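DUF4974 domain-containing protein (Parabacteroides distasonis, PDB 4M0N) is a putative FecR-family anti-sigma factor, probably a membrane-bound sigma factor antagonist, of which this chain is the C-terminal portion. Local coordinates at residues A[21-26]-A[49-54]; A[60-65]-A[80-85]. The protein carries 1 engineered substitution. All coordinates share one frame; numbering follows the deposited sequence.

Interaction 1: residues A[21-26]-A[49-54]; sequences TEISVN and MRYPTE
The carboxylate oxygen OE1 of E22 receives two N-H groups from R50, and the pair illustrates how an exposed salt bridge can lie across an antiparallel strand pair. The main bond comes from R50 NE, 2.8 Å from E22 OE1; a second, from NH2 to the same oxygen, is longer and weak. R50 offers this edge in the plane of its guanidinium, yet E22 is met from above its carboxylate plane, and the two planes stand 79° apart. The ion pair is therefore a one-oxygen grip rather than a flat, two-pronged match. E22 and R50 form the non-hydrogen-bonded pair of the ladder, where the CA atoms come closest across the pair and the two side chains run out together.

On either side of it lie the hydrogen-bonded pairs T21 with Y51 and I23 with M49, each closed by two N-H...O bonds; T21 N to Y51 O measures 2.8 Å. The face bearing T21, I23, M49 and Y51 meets mainly through hydrocarbon and the aromatic ring. With CG placed between the backbone N and the carbonyl carbon (chi1 60°), the Y51 ring turns one face to T21, whose methyl CG2 makes a CH-pi contact 3.6 Å from the ring centroid, displaced toward the hydroxyl-bearing end. I23 reaches the same ring at its edge, CD1 lying 4.0 Å from Y51 CE1, and the same methyl is 4.2 Å from CE of M49.

Strand 21-24 is the outermost of its sheet within the chain, and strand 48-51 separates it from strand 60-65. I23, M49 and Y51 rest on V33 of strand 31-34, while I23 and M49 also meet L43 of strand 40-43, which joins this edge of the FecR region to the facing sheet.

Interaction 2: residues A[60-65]-A[80-85]; sequences RLVEME and FIVRTR
L61 and R83 meet across two parallel strands, and their encounter shows how an apolar branch can serve as a platform for a charge. R83 runs with CG anti to the backbone N (chi1 175°) and then bends at chi3, which brings its guanidinium over L61: CD1 of L61 lies 3.9 Å from the R83 guanidinium plane, over its centre. The same methyl touches CG2 of I81 at 3.7 Å, so one leucine branch supports both neighbours. E63 extends alongside R83, but their charged ends do not touch; a water lying in the guanidinium plane accepts from R83 NH1 and donates to E63 OE2 at 2.7 Å. The other oxygen of E63, OE1, pairs with R50, and the direct salt-bridge partner of R83 is D88.

On the other face R60 and F80 cross at about a right angle. R60 has CG anti to its carbonyl carbon and turns at chi3 (-74°), laying one guanidinium face against F80 CB, 3.7 Å from the plane and toward the rim of the group rather than its centre, with the phenyl ring almost perpendicular. The ring has the carbonyl oxygen of R60 over one face and V82 CG2 in plane at its edge, while V62 CG2 lies 4.0 Å from F80 CE1. D37 holds R60 by a salt bridge, and the carbonyls of M73, K78 and L92 also accept its N-H groups.

Backbone bonds pass alternately from strand to strand, R60 O to I81 N, I81 O to V62 N, V62 O to R83 N, R83 O to M64 N. At the next step a water joins M64 O to R85 N.

The chemistry implies two kinds of support: hydrocarbon meets one face of each guanidinium, while D37 and carbonyls for R60, D88 and water for R83, probably offset the cost of covering the charge.

Interactions 1 and 2 belong to one sheet and follow one another along the chain, their centres 11 Å apart. The antiparallel pair 21-26 with 49-54 is a surface contact at the sheet's edge, with a direct E22-R50 ion pair on one face; the parallel pair 60-65 with 80-85 is largely buried further in, and strand 67-72 of the facing sheet intervenes between its strands in sequence. There the charged ends of E63 and R83 meet through water, while direct acid partners of R60 and R83 come from outside the two segments. Strands 48-51 and 60-65 adjoin, so the contacts touch: R50 NH1 forms a salt bridge with E63 OE1 at 2.9 Å, while Y51 CB packs on V62 CG1.

Interaction 1: residues A[21-26]-A[49-54]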
loop_
_atom_site.group_PDB
_atom_site.type_symbol
_atom_site.label_atom_id
_atom_site.label_comp_id
_atom_site.label_asym_id
_atom_site.label_seq_id
_atom_site.Cartn_x
_atom_site.Cartn_y
_atom_site.Cartn_z
ATOM N N THR A 21 11.217 18.920 -2.120
ATOM C CA THR A 21 12.096 17.801 -2.277
ATOM C C THR A 21 11.295 16.555 -2.516
ATOM O O THR A 21 10.089 16.475 -2.237
ATOM C CB THR A 21 13.053 17.581 -1.105
ATOM O OG1 THR A 21 14.104 16.685 -1.523
ATOM C CG2 THR A 21 12.336 17.002 0.088
ATOM N N GLU A 22 12.010 15.568 -3.016
ATOM C CA GLU A 22 11.384 14.351 -3.379
ATOM C C GLU A 22 12.264 13.202 -2.979
ATOM O O GLU A 22 13.489 13.201 -3.238
ATOM C CB GLU A 22 11.185 14.365 -4.889
ATOM C CG GLU A 22 10.405 13.207 -5.401
ATOM C CD GLU A 22 10.018 13.389 -6.868
ATOM O OE1 GLU A 22 9.398 14.407 -7.246
ATOM O OE2 GLU A 22 10.303 12.462 -7.621
ATOM N N ILE A 23 11.649 12.217 -2.349
ATOM C CA ILE A 23 12.351 11.003 -2.045
ATOM C C ILE A 23 11.651 9.841 -2.668
ATOM O O ILE A 23 10.423 9.835 -2.833
ATOM C CB ILE A 23 12.500 10.790 -0.533
ATOM C CG1 ILE A 23 11.151 10.726 0.163
ATOM C CG2 ILE A 23 13.310 11.925 0.056
ATOM C CD1 ILE A 23 11.283 10.635 1.670
ATOM N N SER A 24 12.454 8.855 -3.019
ATOM C CA SER A 24 11.946 7.654 -3.592
ATOM C C SER A 24 12.626 6.502 -2.902
ATOM O O SER A 24 13.720 6.654 -2.316
ATOM C CB SER A 24 12.201 7.655 -5.089
ATOM O OG SER A 24 13.524 7.374 -5.374
ATOM N N VAL A 25 11.968 5.359 -2.971
ATOM C CA VAL A 25 12.396 4.146 -2.310
ATOM C C VAL A 25 12.494 3.068 -3.355
ATOM O O VAL A 25 11.544 2.817 -4.104
ATOM C CB VAL A 25 11.382 3.728 -1.232
ATOM C CG1 VAL A 25 11.913 2.567 -0.425
ATOM C CG2 VAL A 25 11.076 4.915 -0.313
ATOM N N ASN A 26 13.647 2.445 -3.437
ATOM C CA ASN A 26 13.835 1.361 -4.376
ATOM C C ASN A 26 13.057 0.136 -3.981
ATOM O O ASN A 26 12.675 -0.053 -2.803
ATOM C CB ASN A 26 15.304 0.972 -4.426
ATOM C CG ASN A 26 16.177 2.060 -5.005
ATOM O OD1 ASN A 26 15.762 2.796 -5.888
ATOM N ND2 ASN A 26 17.390 2.158 -4.506
ATOM N N MET A 49 7.566 10.266 -2.758
ATOM C CA MET A 49 6.878 11.309 -2.051
ATOM C C MET A 49 7.585 12.662 -2.258
ATOM O O MET A 49 8.824 12.757 -2.210
ATOM C CB MET A 49 6.716 10.974 -0.552
ATOM C CG MET A 49 6.008 12.075 0.225
ATOM S SD MET A 49 5.682 11.662 1.951
ATOM C CE MET A 49 7.318 11.705 2.641
ATOM N N ARG A 50 6.771 13.694 -2.464
ATOM C CA ARG A 50 7.210 15.063 -2.712
ATOM C C ARG A 50 6.635 15.917 -1.601
ATOM O O ARG A 50 5.433 15.838 -1.307
ATOM C CB ARG A 50 6.614 15.464 -4.087
ATOM C CG ARG A 50 7.232 16.526 -4.936
ATOM C CD ARG A 50 6.467 16.509 -6.278
ATOM N NE ARG A 50 6.762 15.270 -7.010
ATOM C CZ ARG A 50 5.929 14.279 -7.333
ATOM N NH1 ARG A 50 4.633 14.299 -7.044
ATOM N NH2 ARG A 50 6.434 13.225 -7.974
ATOM N N TYR A 51 7.487 16.709 -0.952
ATOM C CA TYR A 51 7.069 17.550 0.172
ATOM C C TYR A 51 7.960 18.771 0.197
ATOM O O TYR A 51 9.070 18.739 -0.366
ATOM C CB TYR A 51 7.141 16.776 1.494
ATOM C CG TYR A 51 8.531 16.254 1.865
ATOM C CD1 TYR A 51 8.960 15.024 1.416
ATOM C CD2 TYR A 51 9.370 16.970 2.714
ATOM C CE1 TYR A 51 10.205 14.522 1.742
ATOM C CE2 TYR A 51 10.625 16.470 3.063
ATOM C CZ TYR A 51 11.025 15.231 2.579
ATOM O OH TYR A 51 12.258 14.685 2.883
ATOM N N PRO A 52 7.473 19.854 0.819
ATOM C CA PRO A 52 8.219 21.099 0.926
ATOM C C PRO A 52 9.159 21.056 2.143
ATOM O O PRO A 52 8.846 20.436 3.150
ATOM C CB PRO A 52 7.111 22.125 1.095
ATOM C CG PRO A 52 6.082 21.427 1.904
ATOM C CD PRO A 52 6.195 19.943 1.568
ATOM N N THR A 53 10.302 21.725 2.077
ATOM C CA THR A 53 11.193 21.762 3.252
ATOM C C THR A 53 10.590 22.597 4.417
ATOM O O THR A 53 11.032 22.494 5.553
ATOM C CB THR A 53 12.614 22.189 2.844
ATOM O OG1 THR A 53 12.528 23.364 2.048
ATOM C CG2 THR A 53 13.287 21.048 2.021
ATOM N N GLU A 54 9.569 23.394 4.123
ATOM C CA GLU A 54 8.777 24.099 5.129
ATOM C C GLU A 54 7.316 24.120 4.678
ATOM O O GLU A 54 7.056 24.340 3.497
ATOM C CB GLU A 54 9.313 25.532 5.260
ATOM C CG GLU A 54 8.647 26.408 6.307
ATOM C CD GLU A 54 9.494 27.634 6.644
ATOM O OE1 GLU A 54 10.648 27.715 6.168
ATOM O OE2 GLU A 54 9.019 28.515 7.390
#

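Interaction 2: residues A[60-65]-A[80-85]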
loop_
_atom_site.group_PDB
_atom_site.type_symbol
_atom_site.label_atom_id
_atom_site.label_comp_id
_atom_site.label_asym_id
_atom_site.label_seq_id
_atom_site.Cartn_x
_atom_site.Cartn_y
_atom_site.Cartn_z
ATOM N N ARG A 60 -0.869 21.487 5.251
ATOM C CA ARG A 60 0.353 20.738 5.161
ATOM C C ARG A 60 0.138 19.711 4.045
ATOM O O ARG A 60 -0.465 18.682 4.286
ATOM C CB ARG A 60 0.596 20.020 6.483
ATOM C CG ARG A 60 0.885 20.963 7.634
ATOM C CD ARG A 60 0.967 20.217 8.953
ATOM N NE ARG A 60 -0.338 19.803 9.418
ATOM C CZ ARG A 60 -0.563 18.881 10.358
ATOM N NH1 ARG A 60 0.435 18.231 10.934
ATOM N NH2 ARG A 60 -1.800 18.619 10.758
ATOM N N LEU A 61 0.649 19.994 2.847
ATOM C CA LEU A 61 0.400 19.157 1.667
ATOM C C LEU A 61 1.617 18.358 1.237
ATOM O O LEU A 61 2.698 18.913 1.073
ATOM C CB LEU A 61 -0.016 20.041 0.490
ATOM C CG LEU A 61 -0.253 19.320 -0.845
ATOM C CD1 LEU A 61 -1.528 18.509 -0.763
ATOM C CD2 LEU A 61 -0.338 20.371 -1.937
ATOM N N VAL A 62 1.433 17.055 1.042
ATOM C CA VAL A 62 2.429 16.205 0.416
ATOM C C VAL A 62 1.759 15.449 -0.744
ATOM O O VAL A 62 0.516 15.308 -0.789
ATOM C CB VAL A 62 3.157 15.286 1.410
ATOM C CG1 VAL A 62 3.728 16.098 2.580
ATOM C CG2 VAL A 62 2.263 14.161 1.910
ATOM N N GLU A 63 2.572 15.062 -1.720
ATOM C CA GLU A 63 2.114 14.272 -2.862
ATOM C C GLU A 63 2.821 12.952 -2.812
ATOM O O GLU A 63 4.014 12.890 -2.511
ATOM C CB GLU A 63 2.401 14.959 -4.206
ATOM C CG GLU A 63 1.541 16.185 -4.479
ATOM C CD GLU A 63 1.882 16.855 -5.806
ATOM O OE1 GLU A 63 2.935 16.556 -6.383
ATOM O OE2 GLU A 63 1.098 17.707 -6.247
ATOM N N MET A 64 2.093 11.870 -3.068
ATOM C CA MET A 64 2.680 10.578 -2.972
ATOM C C MET A 64 2.105 9.632 -4.000
ATOM O O MET A 64 0.923 9.696 -4.331
ATOM C CB MET A 64 2.450 10.037 -1.553
ATOM C CG MET A 64 3.214 8.771 -1.263
ATOM S SD MET A 64 2.356 7.223 -1.603
ATOM C CE MET A 64 1.030 7.363 -0.397
ATOM N N GLU A 65 2.960 8.770 -4.524
ATOM C CA GLU A 65 2.580 7.648 -5.336
ATOM C C GLU A 65 3.347 6.433 -4.849
ATOM O O GLU A 65 4.591 6.479 -4.710
ATOM C CB GLU A 65 2.870 7.959 -6.810
ATOM C CG GLU A 65 2.479 6.869 -7.777
ATOM C CD GLU A 65 3.558 5.822 -7.907
ATOM O OE1 GLU A 65 4.739 6.177 -8.217
ATOM O OE2 GLU A 65 3.233 4.653 -7.722
ATOM N N PHE A 80 -3.607 18.302 7.264
ATOM C CA PHE A 80 -2.547 17.620 6.539
ATOM C C PHE A 80 -3.221 16.884 5.393
ATOM O O PHE A 80 -4.194 16.191 5.632
ATOM C CB PHE A 80 -1.891 16.601 7.475
ATOM C CG PHE A 80 -0.645 15.993 6.930
ATOM C CD1 PHE A 80 -0.698 14.925 6.023
ATOM C CD2 PHE A 80 0.599 16.456 7.347
ATOM C CE1 PHE A 80 0.476 14.371 5.533
ATOM C CE2 PHE A 80 1.768 15.910 6.844
ATOM C CZ PHE A 80 1.710 14.858 5.942
ATOM N N ILE A 81 -2.702 17.041 4.183
ATOM C CA ILE A 81 -3.280 16.373 3.019
ATOM C C ILE A 81 -2.254 15.507 2.322
ATOM O O ILE A 81 -1.170 15.982 1.904
ATOM C CB ILE A 81 -3.876 17.376 2.030
ATOM C CG1 ILE A 81 -5.018 18.147 2.682
ATOM C CG2 ILE A 81 -4.330 16.630 0.772
ATOM C CD1 ILE A 81 -5.675 19.173 1.780
ATOM N N VAL A 82 -2.579 14.228 2.191
ATOM C CA VAL A 82 -1.783 13.360 1.332
ATOM C C VAL A 82 -2.516 13.322 -0.010
ATOM O O VAL A 82 -3.626 12.804 -0.106
ATOM C CB VAL A 82 -1.650 11.944 1.889
ATOM C CG1 VAL A 82 -0.908 11.063 0.864
ATOM C CG2 VAL A 82 -0.952 11.953 3.241
ATOM N N ARG A 83 -1.891 13.889 -1.022
ATOM C CA ARG A 83 -2.475 13.973 -2.353
ATOM C C ARG A 83 -1.932 12.875 -3.233
ATOM O O ARG A 83 -0.729 12.817 -3.552
ATOM C CB ARG A 83 -2.188 15.332 -2.986
ATOM C CG ARG A 83 -2.659 15.476 -4.434
ATOM C CD ARG A 83 -2.878 16.941 -4.765
ATOM N NE ARG A 83 -3.966 17.478 -3.968
ATOM C CZ ARG A 83 -4.149 18.763 -3.688
ATOM N NH1 ARG A 83 -3.338 19.696 -4.187
ATOM N NH2 ARG A 83 -5.190 19.123 -2.939
ATOM N N THR A 84 -2.844 11.994 -3.600
ATOM C CA THR A 84 -2.587 10.977 -4.571
ATOM C C THR A 84 -3.419 11.235 -5.821
ATOM O O THR A 84 -4.355 12.040 -5.832
ATOM C CB THR A 84 -2.917 9.588 -4.046
ATOM O OG1 THR A 84 -4.344 9.431 -3.980
ATOM C CG2 THR A 84 -2.295 9.346 -2.703
ATOM N N ARG A 85 -3.050 10.544 -6.880
ATOM C CA ARG A 85 -3.766 10.726 -8.118
ATOM C C ARG A 85 -5.269 10.509 -7.926
ATOM O O ARG A 85 -6.063 11.250 -8.504
ATOM C CB ARG A 85 -3.222 9.801 -9.202
ATOM C CG ARG A 85 -3.874 10.038 -10.568
ATOM C CD ARG A 85 -3.461 9.000 -11.609
ATOM N NE ARG A 85 -3.853 7.623 -11.272
ATOM C CZ ARG A 85 -5.030 7.049 -11.542
ATOM N NH1 ARG A 85 -5.999 7.711 -12.170
ATOM N NH2 ARG A 85 -5.245 5.785 -11.182
HETATM O O HOH W 1 -0.744 19.564 -5.399
HETATM O O HOH W 2 -0.477 9.147 -6.708
#